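PDB 6IA8: tRNA uridine(34) acetyltransferase from Methanocaldococcus infernus, which modifies the wobble uridine 34 of tRNAs to 5-carboxymethyluridine, using acetyl-CoA, S-adenosyl-L-methionine and a [4Fe-4S] cluster. Local coordinates for residues S252-P257 / M284-P289. Numbering follows the deposited sequence.
Sequences SYHLMP and MVKIYP
The Lys286 side chain runs obliquely across the CD2 edge of the His254 ring, on one face of a pair of parallel strands. CB sits beside the imidazole, 4.1 Å from His254 CD2. CG, placed anti to the backbone N (chi1 -178°), comes closer to the same carbon. CD then meets the ring edge in plane, 3.3 Å from His254 CD2. Bends at chi3 and chi4 turn the chain away from the ring, so that NZ forms a salt bridge with OE2 of Glu214 on strand 212-218. The imidazole is itself held by that strand, its ND1 hydrogen-bonded to Gln218. Backbone evidence for the pairing is direct: Tyr253 N donates to Met284 O, Lys286 N to Tyr253 O at 2.8 Å, and Leu255 N to Lys286 O with an N-H...O angle of 172°. The two strands are adjacent in the parallel sheet of the radical SAM core and are joined through helix 264-276 as a beta-alpha-beta unit. On the opposite face the contacts between the strands are apolar: Leu255 CD1 lies 4.0 Å from Val285 CG1, while Phe271 of the helix touches both Leu255 and Ile287. Past the strand ends, Tyr288 N still reaches Leu255 O at 3.3 Å, a longer bond. Pro257 crosses Ile287 at about a right angle, bringing its CG within 3.6 Å of Ile287 CG2, and helix 312-325 covers this corner through Val318 and Ile319.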
loop_
_atom_site.group_PDB
_atom_site.type_symbol
_atom_site.label_atom_id
_atom_site.label_comp_id
_atom_site.label_asym_id
_atom_site.label_seq_id
_atom_site.Cartn_x
_atom_site.Cartn_y
_atom_site.Cartn_z
ATOM N N SER A 252 -5.007 -1.754 -0.410
ATOM C CA SER A 252 -4.214 -2.885 0.041
ATOM C C SER A 252 -5.081 -3.854 0.833
ATOM O O SER A 252 -5.965 -3.433 1.588
ATOM C CB SER A 252 -3.046 -2.388 0.934
ATOM O OG SER A 252 -2.376 -3.480 1.518
ATOM N N TYR A 253 -4.810 -5.147 0.676
ATOM C CA TYR A 253 -5.512 -6.197 1.402
ATOM C C TYR A 253 -4.535 -6.883 2.350
ATOM O O TYR A 253 -3.485 -7.376 1.910
ATOM C CB TYR A 253 -6.079 -7.279 0.485
ATOM C CG TYR A 253 -7.278 -6.973 -0.358
ATOM C CD1 TYR A 253 -7.889 -5.722 -0.344
ATOM C CD2 TYR A 253 -7.829 -7.977 -1.160
ATOM C CE1 TYR A 253 -9.030 -5.482 -1.109
ATOM C CE2 TYR A 253 -8.939 -7.755 -1.924
ATOM C CZ TYR A 253 -9.550 -6.517 -1.909
ATOM O OH TYR A 253 -10.673 -6.383 -2.726
ATOM N N HIS A 254 -4.880 -6.936 3.638
ATOM C CA HIS A 254 -4.198 -7.836 4.560
ATOM C C HIS A 254 -4.867 -9.203 4.460
ATOM O O HIS A 254 -6.075 -9.315 4.657
ATOM C CB HIS A 254 -4.232 -7.304 5.989
ATOM C CG HIS A 254 -3.423 -8.119 6.937
ATOM N ND1 HIS A 254 -3.925 -9.231 7.582
ATOM C CD2 HIS A 254 -2.139 -7.992 7.342
ATOM C CE1 HIS A 254 -2.987 -9.740 8.360
ATOM N NE2 HIS A 254 -1.892 -9.011 8.226
ATOM N N LEU A 255 -4.088 -10.231 4.134
ATOM C CA LEU A 255 -4.604 -11.577 3.900
ATOM C C LEU A 255 -3.869 -12.585 4.774
ATOM O O LEU A 255 -2.655 -12.478 4.970
ATOM C CB LEU A 255 -4.472 -11.987 2.425
ATOM C CG LEU A 255 -5.178 -11.089 1.419
ATOM C CD1 LEU A 255 -4.696 -11.352 -0.001
ATOM C CD2 LEU A 255 -6.708 -11.301 1.531
ATOM N N MET A 256 -4.610 -13.559 5.303
ATOM C CA MET A 256 -4.055 -14.537 6.238
ATOM C C MET A 256 -4.280 -15.952 5.728
ATOM O O MET A 256 -5.343 -16.548 5.976
ATOM C CB MET A 256 -4.676 -14.372 7.624
ATOM C CG MET A 256 -4.100 -13.248 8.459
ATOM S SD MET A 256 -4.490 -13.500 10.203
ATOM C CE MET A 256 -6.262 -13.557 10.155
ATOM N N PRO A 257 -3.304 -16.545 5.045
ATOM C CA PRO A 257 -3.399 -17.977 4.736
ATOM C C PRO A 257 -3.493 -18.790 6.023
ATOM O O PRO A 257 -2.991 -18.392 7.081
ATOM C CB PRO A 257 -2.100 -18.279 3.975
ATOM C CG PRO A 257 -1.585 -16.935 3.535
ATOM C CD PRO A 257 -2.035 -15.951 4.597
ATOM N N MET A 284 -2.200 -3.831 -3.694
ATOM C CA MET A 284 -1.143 -4.273 -2.802
ATOM C C MET A 284 -1.747 -5.340 -1.914
ATOM O O MET A 284 -2.950 -5.305 -1.630
ATOM C CB MET A 284 -0.589 -3.081 -1.991
ATOM C CG MET A 284 0.395 -3.418 -0.935
ATOM S SD MET A 284 0.901 -1.928 -0.046
ATOM C CE MET A 284 0.723 -0.631 -1.282
ATOM N N VAL A 285 -0.915 -6.287 -1.478
ATOM C CA VAL A 285 -1.360 -7.283 -0.512
ATOM C C VAL A 285 -0.281 -7.454 0.540
ATOM O O VAL A 285 0.908 -7.361 0.233
ATOM C CB VAL A 285 -1.679 -8.640 -1.170
ATOM C CG1 VAL A 285 -2.895 -8.524 -2.123
ATOM C CG2 VAL A 285 -0.449 -9.180 -1.887
ATOM N N LYS A 286 -0.704 -7.706 1.779
ATOM C CA LYS A 286 0.168 -7.992 2.915
ATOM C C LYS A 286 -0.225 -9.378 3.406
ATOM O O LYS A 286 -1.390 -9.593 3.769
ATOM C CB LYS A 286 -0.017 -6.938 4.003
ATOM C CG LYS A 286 0.892 -7.128 5.230
ATOM C CD LYS A 286 0.499 -6.177 6.372
ATOM C CE LYS A 286 1.406 -4.962 6.470
ATOM N NZ LYS A 286 1.056 -3.884 5.509
ATOM N N ILE A 287 0.695 -10.340 3.292
ATOM C CA ILE A 287 0.381 -11.751 3.495
ATOM C C ILE A 287 1.179 -12.275 4.678
ATOM O O ILE A 287 2.399 -12.100 4.736
ATOM C CB ILE A 287 0.694 -12.595 2.250
ATOM C CG1 ILE A 287 -0.077 -12.080 1.036
ATOM C CG2 ILE A 287 0.347 -14.088 2.509
ATOM C CD1 ILE A 287 0.492 -12.622 -0.268
ATOM N N TYR A 288 0.507 -12.952 5.607
ATOM C CA TYR A 288 1.264 -13.683 6.629
ATOM C C TYR A 288 0.384 -14.792 7.175
ATOM O O TYR A 288 -0.803 -14.545 7.409
ATOM C CB TYR A 288 1.743 -12.793 7.784
ATOM C CG TYR A 288 2.965 -13.383 8.480
ATOM C CD1 TYR A 288 4.238 -13.149 7.984
ATOM C CD2 TYR A 288 2.844 -14.215 9.603
ATOM C CE1 TYR A 288 5.347 -13.688 8.575
ATOM C CE2 TYR A 288 3.980 -14.753 10.223
ATOM C CZ TYR A 288 5.217 -14.488 9.685
ATOM O OH TYR A 288 6.354 -15.010 10.244
ATOM N N PRO A 289 0.904 -15.999 7.397
ATOM C CA PRO A 289 0.039 -17.095 7.857
ATOM C C PRO A 289 -0.600 -16.780 9.198
ATOM O O PRO A 289 -0.042 -16.051 10.011
ATOM C CB PRO A 289 0.987 -18.291 7.961
ATOM C CG PRO A 289 2.372 -17.696 8.007
ATOM C CD PRO A 289 2.291 -16.434 7.177
#